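Local coordinates for protein chorismate synthase (Campylobacter jejuni, PDB 1SQ1) that probably catalyses the anti-1,4-elimination of phosphate and a hydrogen from 5-enolpyruvylshikimate-3-phosphate to give chorismate, using reduced FMN as cofactor, at residues K164-D169 against N285-T290. Residues are numbered along the deposited sequence; the frame is centred on the assembly and turned at random.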
loop_
_atom_site.group_PDB
_atom_site.type_symbol
_atom_site.label_atom_id
_atom_site.label_comp_id
_atom_site.label_asym_id
_atom_site.label_seq_id
_atom_site.Cartn_x
_atom_site.Cartn_y
_atom_site.Cartn_z
ATOM N N LYS A 164 -22.076 34.047 -3.896
ATOM C CA LYS A 164 -22.369 32.722 -4.421
ATOM C C LYS A 164 -21.066 32.009 -4.777
ATOM O O LYS A 164 -20.102 32.642 -5.205
ATOM C CB LYS A 164 -23.256 32.842 -5.658
ATOM C CG LYS A 164 -24.725 33.102 -5.356
ATOM C CD LYS A 164 -25.381 31.827 -4.847
ATOM C CE LYS A 164 -26.894 31.953 -4.735
ATOM N NZ LYS A 164 -27.503 30.661 -4.290
ATOM N N GLU A 165 -21.051 30.693 -4.589
ATOM C CA GLU A 165 -19.882 29.864 -4.878
ATOM C C GLU A 165 -19.301 30.238 -6.240
ATOM O O GLU A 165 -18.142 30.651 -6.350
ATOM C CB GLU A 165 -20.274 28.384 -4.906
ATOM C CG GLU A 165 -21.181 27.933 -3.773
ATOM C CD GLU A 165 -20.453 27.792 -2.458
ATOM O OE1 GLU A 165 -19.827 28.775 -2.004
ATOM O OE2 GLU A 165 -20.513 26.692 -1.870
ATOM N N GLU A 166 -20.122 30.088 -7.276
ATOM C CA GLU A 166 -19.707 30.387 -8.644
ATOM C C GLU A 166 -19.774 31.896 -8.908
ATOM O O GLU A 166 -20.017 32.325 -10.033
ATOM C CB GLU A 166 -20.606 29.626 -9.637
ATOM C CG GLU A 166 -20.863 28.127 -9.295
ATOM C CD GLU A 166 -19.700 27.183 -9.633
ATOM O OE1 GLU A 166 -18.531 27.582 -9.434
ATOM O OE2 GLU A 166 -19.964 26.033 -10.070
ATOM N N GLU A 167 -19.540 32.691 -7.864
ATOM C CA GLU A 167 -19.580 34.149 -7.971
ATOM C C GLU A 167 -18.301 34.819 -7.477
ATOM O O GLU A 167 -18.092 36.012 -7.690
ATOM C CB GLU A 167 -20.771 34.689 -7.187
ATOM C CG GLU A 167 -21.122 36.115 -7.520
ATOM C CD GLU A 167 -22.442 36.531 -6.911
ATOM O OE1 GLU A 167 -23.445 35.820 -7.134
ATOM O OE2 GLU A 167 -22.477 37.566 -6.215
ATOM N N PHE A 168 -17.458 34.046 -6.801
ATOM C CA PHE A 168 -16.197 34.558 -6.290
ATOM C C PHE A 168 -15.313 34.931 -7.475
ATOM O O PHE A 168 -15.231 34.190 -8.454
ATOM C CB PHE A 168 -15.488 33.500 -5.430
ATOM C CG PHE A 168 -16.209 33.160 -4.151
ATOM C CD1 PHE A 168 -16.814 31.921 -3.983
ATOM C CD2 PHE A 168 -16.261 34.071 -3.103
ATOM C CE1 PHE A 168 -17.457 31.599 -2.787
ATOM C CE2 PHE A 168 -16.903 33.752 -1.911
ATOM C CZ PHE A 168 -17.498 32.517 -1.755
ATOM N N ASP A 169 -14.636 36.069 -7.375
ATOM C CA ASP A 169 -13.787 36.537 -8.457
ATOM C C ASP A 169 -12.386 35.953 -8.442
ATOM O O ASP A 169 -11.523 36.410 -7.697
ATOM C CB ASP A 169 -13.687 38.056 -8.414
ATOM C CG ASP A 169 -13.299 38.645 -9.749
ATOM O OD1 ASP A 169 -12.344 38.125 -10.372
ATOM O OD2 ASP A 169 -13.951 39.628 -10.171
ATOM N N ASN A 285 -18.404 21.091 -11.685
ATOM C CA ASN A 285 -17.240 21.701 -11.058
ATOM C C ASN A 285 -17.081 21.137 -9.671
ATOM O O ASN A 285 -18.004 20.517 -9.142
ATOM C CB ASN A 285 -17.427 23.201 -10.945
ATOM C CG ASN A 285 -17.529 23.867 -12.283
ATOM O OD1 ASN A 285 -16.515 24.205 -12.892
ATOM N ND2 ASN A 285 -18.754 24.046 -12.768
ATOM N N LEU A 286 -15.922 21.369 -9.072
ATOM C CA LEU A 286 -15.661 20.867 -7.733
ATOM C C LEU A 286 -15.728 22.027 -6.752
ATOM O O LEU A 286 -15.017 23.020 -6.910
ATOM C CB LEU A 286 -14.280 20.200 -7.692
ATOM C CG LEU A 286 -14.115 18.736 -7.246
ATOM C CD1 LEU A 286 -15.257 17.839 -7.731
ATOM C CD2 LEU A 286 -12.785 18.243 -7.766
ATOM N N ILE A 287 -16.598 21.908 -5.751
ATOM C CA ILE A 287 -16.755 22.947 -4.733
ATOM C C ILE A 287 -16.203 22.451 -3.406
ATOM O O ILE A 287 -16.887 21.754 -2.664
ATOM C CB ILE A 287 -18.237 23.323 -4.518
ATOM C CG1 ILE A 287 -18.919 23.575 -5.866
ATOM C CG2 ILE A 287 -18.332 24.580 -3.665
ATOM C CD1 ILE A 287 -18.285 24.689 -6.651
ATOM N N LEU A 288 -14.966 22.827 -3.114
ATOM C CA LEU A 288 -14.294 22.399 -1.895
ATOM C C LEU A 288 -13.955 23.580 -1.015
ATOM O O LEU A 288 -13.417 24.567 -1.492
ATOM C CB LEU A 288 -12.991 21.675 -2.243
ATOM C CG LEU A 288 -13.090 20.621 -3.330
ATOM C CD1 LEU A 288 -11.755 19.927 -3.491
ATOM C CD2 LEU A 288 -14.185 19.645 -2.967
ATOM N N LYS A 289 -14.254 23.487 0.271
ATOM C CA LYS A 289 -13.926 24.584 1.158
ATOM C C LYS A 289 -13.079 24.088 2.316
ATOM O O LYS A 289 -13.452 23.130 2.995
ATOM C CB LYS A 289 -15.197 25.253 1.677
ATOM C CG LYS A 289 -16.196 25.649 0.608
ATOM C CD LYS A 289 -17.285 26.478 1.233
ATOM C CE LYS A 289 -18.492 26.641 0.326
ATOM N NZ LYS A 289 -19.229 25.344 0.156
ATOM N N THR A 290 -11.935 24.742 2.524
ATOM C CA THR A 290 -10.995 24.399 3.596
ATOM C C THR A 290 -10.863 25.553 4.594
ATOM O O THR A 290 -10.433 26.656 4.238
ATOM C CB THR A 290 -9.595 24.121 3.045
ATOM O OG1 THR A 290 -9.673 23.102 2.054
ATOM C CG2 THR A 290 -8.678 23.655 4.147
#
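Glu165 and Lys289 form a salt bridge between a short 3-10 turn and one face of strand 286-292. The ammonium group donates a hydrogen bond of 2.8 Å from Lys289 NZ to Glu165 OE2, received on the syn lone pair of that oxygen. The two side chains meet at about a right angle; the lysine runs extended as far as CE and bends only at its last torsion (chi4 69°), which turns NZ onto the carboxylate. Lys289 also touches Glu244 of strand 240-245.

Ile287 adds van der Waals contact, its methyls lying against the two carboxylates: CG2 lies 3.5 Å from Glu165 OE2, while CD1 reaches the carboxylate of Glu166. A looser polar approach flanks it, with Glu166 OE2 3.6 Å from Asn285 ND2. The carboxylate and amide planes are 85° apart.

Asn285, just ahead of the strand, and Ile287 and Lys289 within it point to the turn at every second residue, whereas Leu288 packs on helix 226-235 behind the sheet. The strand lies between strands 205-212 and 240-245 in an antiparallel sheet, and the turn links strand 159-160 to helix 170-175, which Asp169 N-caps through Phe172 N.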